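Local coordinates for protein endopolygalacturonase (Chondrostereum purpureum, PDB 1K5C) that probably hydrolyses the alpha-1,4-galacturonosyl linkages inside polygalacturonate chains, as a secreted endopolygalacturonase of glycoside hydrolase family 28, at residues 82-87 with 116-121; 89-94 with 149-154. All coordinates share one frame; numbering follows the deposited sequence.

Contact 1 of 2, residues 82-87 with 116-121; sequences ALYWDG and NSPAQA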
loop_
_atom_site.group_PDB
_atom_site.type_symbol
_atom_site.label_atom_id
_atom_site.label_comp_id
_atom_site.label_asym_id
_atom_site.label_seq_id
_atom_site.Cartn_x
_atom_site.Cartn_y
_atom_site.Cartn_z
ATOM N N ALA A 82 -5.493 14.241 12.211
ATOM C CA ALA A 82 -5.482 15.695 12.056
ATOM C C ALA A 82 -4.788 16.405 13.220
ATOM O O ALA A 82 -4.380 17.577 13.054
ATOM C CB ALA A 82 -6.900 16.246 11.899
ATOM N N LEU A 83 -4.585 15.721 14.346
ATOM C CA LEU A 83 -3.812 16.324 15.431
ATOM C C LEU A 83 -2.319 16.357 15.162
ATOM O O LEU A 83 -1.552 17.010 15.910
ATOM C CB LEU A 83 -4.079 15.568 16.743
ATOM C CG LEU A 83 -5.525 15.517 17.187
ATOM C CD1 LEU A 83 -5.615 14.698 18.530
ATOM C CD2 LEU A 83 -6.147 16.895 17.344
ATOM N N TYR A 84 -1.892 15.646 14.122
ATOM C CA TYR A 84 -0.464 15.580 13.764
ATOM C C TYR A 84 -0.176 16.245 12.421
ATOM O O TYR A 84 0.899 16.775 12.216
ATOM C CB TYR A 84 -0.041 14.150 13.667
ATOM C CG TYR A 84 -0.309 13.232 14.867
ATOM C CD1 TYR A 84 0.673 12.986 15.810
ATOM C CD2 TYR A 84 -1.552 12.627 14.988
ATOM C CE1 TYR A 84 0.395 12.152 16.910
ATOM C CE2 TYR A 84 -1.825 11.746 16.054
ATOM C CZ TYR A 84 -0.821 11.510 16.994
ATOM O OH TYR A 84 -1.031 10.615 18.023
ATOM N N TRP A 85 -1.108 16.103 11.441
ATOM C CA TRP A 85 -0.780 16.473 10.052
ATOM C C TRP A 85 -0.320 17.906 9.950
ATOM O O TRP A 85 -0.952 18.832 10.477
ATOM C CB TRP A 85 -2.038 16.289 9.187
ATOM C CG TRP A 85 -2.527 14.883 9.080
ATOM C CD1 TRP A 85 -1.788 13.725 9.182
ATOM C CD2 TRP A 85 -3.887 14.486 8.830
ATOM N NE1 TRP A 85 -2.617 12.633 9.004
ATOM C CE2 TRP A 85 -3.902 13.070 8.817
ATOM C CE3 TRP A 85 -5.086 15.186 8.673
ATOM C CZ2 TRP A 85 -5.078 12.330 8.610
ATOM C CZ3 TRP A 85 -6.265 14.452 8.489
ATOM C CH2 TRP A 85 -6.249 13.045 8.467
ATOM N N ASP A 86 0.745 18.092 9.164
ATOM C CA ASP A 86 1.342 19.427 9.018
ATOM C C ASP A 86 1.879 19.631 7.591
ATOM O O ASP A 86 2.685 20.564 7.387
ATOM C CB ASP A 86 2.429 19.644 10.032
ATOM C CG ASP A 86 3.644 18.773 9.830
ATOM O OD1 ASP A 86 3.553 17.827 9.039
ATOM O OD2 ASP A 86 4.717 19.016 10.481
ATOM N N GLY A 87 1.502 18.796 6.648
ATOM C CA GLY A 87 1.973 18.884 5.283
ATOM C C GLY A 87 3.294 18.188 5.041
ATOM O O GLY A 87 3.717 18.079 3.880
ATOM N N ASN A 116 -8.149 8.236 9.598
ATOM C CA ASN A 116 -7.213 9.317 9.949
ATOM C C ASN A 116 -5.935 8.808 10.647
ATOM O O ASN A 116 -5.594 9.197 11.767
ATOM C CB ASN A 116 -7.932 10.401 10.751
ATOM C CG ASN A 116 -9.091 10.967 9.941
ATOM O OD1 ASN A 116 -9.012 11.009 8.691
ATOM N ND2 ASN A 116 -10.122 11.410 10.641
ATOM N N SER A 117 -5.194 7.954 9.929
ATOM C CA SER A 117 -3.868 7.597 10.407
ATOM C C SER A 117 -2.970 8.848 10.460
ATOM O O SER A 117 -3.056 9.725 9.614
ATOM C CB SER A 117 -3.251 6.521 9.507
ATOM O OG SER A 117 -3.120 6.962 8.147
ATOM N N PRO A 118 -2.035 8.902 11.446
ATOM C CA PRO A 118 -1.089 10.037 11.469
ATOM C C PRO A 118 -0.266 10.116 10.198
ATOM O O PRO A 118 -0.022 11.243 9.716
ATOM C CB PRO A 118 -0.245 9.786 12.729
ATOM C CG PRO A 118 -1.233 9.053 13.663
ATOM C CD PRO A 118 -1.979 8.103 12.692
ATOM N N ALA A 119 0.187 8.985 9.697
ATOM C CA ALA A 119 0.950 8.914 8.421
ATOM C C ALA A 119 0.626 7.531 7.842
ATOM O O ALA A 119 -0.547 7.237 7.580
ATOM C CB ALA A 119 2.417 9.253 8.627
ATOM N N GLN A 120 1.624 6.674 7.648
ATOM C CA GLN A 120 1.359 5.423 6.950
ATOM C C GLN A 120 0.373 4.583 7.777
ATOM O O GLN A 120 0.499 4.447 8.999
ATOM C CB GLN A 120 2.664 4.610 6.749
ATOM C CG GLN A 120 3.659 5.288 5.791
ATOM C CD GLN A 120 4.591 6.296 6.472
ATOM O OE1 GLN A 120 4.351 6.770 7.580
ATOM N NE2 GLN A 120 5.647 6.722 5.763
ATOM N N ALA A 121 -0.642 4.014 7.078
ATOM C CA ALA A 121 -1.768 3.403 7.796
ATOM C C ALA A 121 -1.508 1.970 8.218
ATOM O O ALA A 121 -1.441 1.695 9.424
ATOM C CB ALA A 121 -3.035 3.541 6.945
#
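The indole NE1 of Trp85 donates a hydrogen bond to the carbonyl O of Ser117 across 3.0 Å. The oxygen lies 14° out of the indole plane and Trp85 NE1 lies in the plane of the Ser117 carbonyl, but the bond is bent, with an N-H...O angle of 140°. The next carbonyl along the chain comes to the same edge: Pro118 O is 3.1 Å from Trp85 CD1. An indole suits this place because its N-H supplies a donor for the buried Ser117 carbonyl, while the flat edge lets Pro118 O lie close beside it. At the six-membered end, Asn116 OD1 approaches Trp85 CH2 to 3.4 Å, and the amide stands almost perpendicular to the indole.

Both segments are loops at the strand ends of a right-handed parallel beta-helix, the fold of this family. Residues 116-121 link strand 108-115 to strand 122-127. The loop residues 82-87 belong to the longer excursion between strands 76-78 and 101-104.

Tyr84 leans on Pro118, the two side chains lying alongside and pointing the same way. With CG anti to the carbonyl carbon (chi1 -54°), Tyr84 lays a face of its ring against the proline. Pro118 CG sits over that face in a CH-pi contact, 4.1 Å from the ring centroid, and comes within 3.6 Å of Tyr84 CE2. A rigid pyrrolidine gives the ring a fixed apolar surface to rest on. The phenol's far end is tied down separately, Tyr84 OH being hydrogen-bonded to Thr54 N. Ser117 turns its CB from this interface, and its hydroxyl is hydrogen-bonded to Asp140.

Contact 2 of 2, residues 89-94 with 149-154; sequences GTNNGT and GHNTDG. With NAG (2-acetamido-2-deoxy-beta-D-glucopyranose), chain B.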
loop_
_atom_site.group_PDB
_atom_site.type_symbol
_atom_site.label_atom_id
_atom_site.label_comp_id
_atom_site.label_asym_id
_atom_site.label_seq_id
_atom_site.Cartn_x
_atom_site.Cartn_y
_atom_site.Cartn_z
ATOM N N GLY A 89 4.394 15.129 6.778
ATOM C CA GLY A 89 4.445 13.637 6.932
ATOM C C GLY A 89 5.663 13.212 7.705
ATOM O O GLY A 89 6.060 13.806 8.727
ATOM N N THR A 90 6.241 12.098 7.242
ATOM C CA THR A 90 7.395 11.509 7.907
ATOM C C THR A 90 8.679 12.066 7.330
ATOM O O THR A 90 9.772 11.619 7.681
ATOM C CB THR A 90 7.321 9.968 7.802
ATOM O OG1 THR A 90 7.051 9.534 6.453
ATOM C CG2 THR A 90 6.159 9.450 8.604
ATOM N N ASN A 91 8.583 13.108 6.472
ATOM C CA ASN A 91 9.795 13.716 5.935
ATOM C C ASN A 91 10.385 14.679 6.954
ATOM O O ASN A 91 11.631 14.872 7.006
ATOM C CB ASN A 91 9.476 14.544 4.697
ATOM C CG ASN A 91 8.954 13.724 3.535
ATOM O OD1 ASN A 91 9.386 12.566 3.403
ATOM N ND2 ASN A 91 8.138 14.361 2.727
ATOM N N ASN A 92 9.564 15.395 7.715
ATOM C CA ASN A 92 10.004 16.494 8.556
ATOM C C ASN A 92 8.826 16.919 9.414
ATOM O O ASN A 92 7.779 16.279 9.420
ATOM C CB ASN A 92 10.542 17.640 7.646
ATOM C CG ASN A 92 11.690 18.381 8.261
ATOM O OD1 ASN A 92 11.590 18.753 9.454
ATOM N ND2 ASN A 92 12.763 18.594 7.491
ATOM N N GLY A 93 8.963 17.997 10.130
ATOM C CA GLY A 93 7.841 18.570 10.877
ATOM C C GLY A 93 7.548 17.797 12.143
ATOM O O GLY A 93 8.445 17.264 12.833
ATOM N N THR A 94 6.265 17.793 12.477
ATOM C CA THR A 94 5.818 17.135 13.708
ATOM C C THR A 94 6.106 15.617 13.635
ATOM O O THR A 94 6.087 14.997 12.556
ATOM C CB THR A 94 4.311 17.346 13.903
ATOM O OG1 THR A 94 3.618 16.815 12.784
ATOM C CG2 THR A 94 3.961 18.842 14.092
ATOM N N GLY A 149 -2.477 16.167 5.130
ATOM C CA GLY A 149 -2.119 14.755 5.243
ATOM C C GLY A 149 -0.970 14.438 4.289
ATOM O O GLY A 149 -0.880 14.986 3.186
ATOM N N HIS A 150 -0.070 13.562 4.730
ATOM C CA HIS A 150 1.143 13.324 3.935
ATOM C C HIS A 150 1.719 11.964 4.343
ATOM O O HIS A 150 1.657 11.587 5.520
ATOM C CB HIS A 150 2.161 14.461 4.230
ATOM C CG HIS A 150 3.110 14.647 3.147
ATOM N ND1 HIS A 150 2.768 15.406 2.031
ATOM C CD2 HIS A 150 4.398 14.214 2.960
ATOM C CE1 HIS A 150 3.813 15.400 1.209
ATOM N NE2 HIS A 150 4.799 14.686 1.726
ATOM N N ASN A 151 2.270 11.219 3.380
ATOM C CA ASN A 151 2.825 9.891 3.666
ATOM C C ASN A 151 1.750 8.978 4.294
ATOM O O ASN A 151 2.079 8.072 5.063
ATOM C CB ASN A 151 4.077 9.900 4.540
ATOM C CG ASN A 151 5.192 10.754 3.931
ATOM O OD1 ASN A 151 5.598 11.789 4.500
ATOM N ND2 ASN A 151 5.693 10.349 2.807
ATOM N N THR A 152 0.497 9.169 3.870
ATOM C CA THR A 152 -0.636 8.400 4.399
ATOM C C THR A 152 -0.902 7.141 3.583
ATOM O O THR A 152 -2.050 6.800 3.237
ATOM C CB THR A 152 -1.862 9.303 4.483
ATOM O OG1 THR A 152 -1.953 10.070 3.260
ATOM C CG2 THR A 152 -1.779 10.228 5.718
ATOM N N ASP A 153 0.183 6.382 3.328
ATOM C CA ASP A 153 0.074 5.148 2.544
ATOM C C ASP A 153 -1.033 4.256 3.102
ATOM O O ASP A 153 -1.153 4.056 4.305
ATOM C CB ASP A 153 1.368 4.314 2.631
ATOM C CG ASP A 153 2.638 5.012 2.200
ATOM O OD1 ASP A 153 2.708 6.260 2.202
ATOM O OD2 ASP A 153 3.613 4.258 1.893
ATOM N N GLY A 154 -1.817 3.654 2.195
ATOM C CA GLY A 154 -2.862 2.737 2.663
ATOM C C GLY A 154 -2.281 1.438 3.251
ATOM O O GLY A 154 -2.499 1.126 4.436
HETATM C C1 NAG B . 13.800 19.513 8.014
HETATM C C2 NAG B . 15.003 19.235 7.040
HETATM C C3 NAG B . 16.185 20.071 7.552
HETATM C C4 NAG B . 15.764 21.542 7.342
HETATM C C5 NAG B . 14.476 21.842 8.192
HETATM C C6 NAG B . 13.890 23.180 7.876
HETATM C C7 NAG B . 14.686 16.853 6.240
HETATM C C8 NAG B . 15.144 15.497 6.559
HETATM N N2 NAG B . 15.227 17.809 7.031
HETATM O O3 NAG B . 17.455 19.823 6.953
HETATM O O4 NAG B . 16.840 22.323 7.865
HETATM O O5 NAG B . 13.446 20.873 7.838
HETATM O O6 NAG B . 12.834 23.561 8.735
HETATM O O7 NAG B . 13.950 17.015 5.362
HETATM O O HOH W 1 6.875 14.352 -0.102
HETATM O O HOH W 2 7.533 11.735 0.846
#
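Gly89 and His150 bring their backbones together, with 4.5 Å between their CA atoms, in two irregular loops. Gly89 has a positive phi, and a CB on it would run into the amide oxygen of Asn151, so only a residue without a side chain fits. Asn151 also has a left-handed backbone (phi 57°), a conformation asparagine tolerates well.

The link between the loops is made by Asn151 OD1, which accepts a hydrogen bond from Thr90 N at 2.8 Å, the donor standing 35° above the carbonyl plane. The other end of the same amide reaches water 2, 3.0 Å from Asn151 ND2, and that water donates to Asn91 OD1 in turn. Asn91 ND2 comes to the edge of the His150 ring, 3.5 Å from NE2, and water 1 joins the two, 2.8 Å from His150 NE2 in the ring plane. With CG anti to its backbone nitrogen (chi1 -156°), His150 swings its ring toward Asn91. Replacing Asn151 by an alanine would probably leave Thr90 N without this acceptor and take from water 2 its Asn151 partner, so that the Asn91 amide would be held less firmly, mainly through water 1.

Asn91 and Asn151 both bind galacturonate, and Asn151 opens the Asn-Thr-Asp signature of family 28. Next to Asn91, Asn92 ND2 carries a covalently linked N-acetylglucosamine, while its OD1 takes a hydrogen bond from Gly93 N.

Residues 149-154 lead directly into strand 155-158, whereas 89-94 lie in the loop before strand 101-104; strand 122-127 runs between those two in the parallel sheet.

How the contacts relate
The segments alternate along the chain, and the centres of the two contacts are only 6 Å apart. Contact 1 is buried, whereas contact 2 lies at the surface and holds galacturonate-binding residues. Two probable hydrogen bonds join 82-87 to 89-94, each 2.8 Å long: Tyr84 O with Thr94 OG1, and Asp86 OD2 with Thr94 N. Between the second segments, Gln120 CG packs 3.3 Å from Asn151 O. In contact 2 the Asn151 side chain is about 4 Å from that of Asp173, and the His150 side chain about 6 Å from that of His195, the predicted active-site histidine. Contact 1 stands further back, with the Trp85 side chain about 8 Å from that of Asn151.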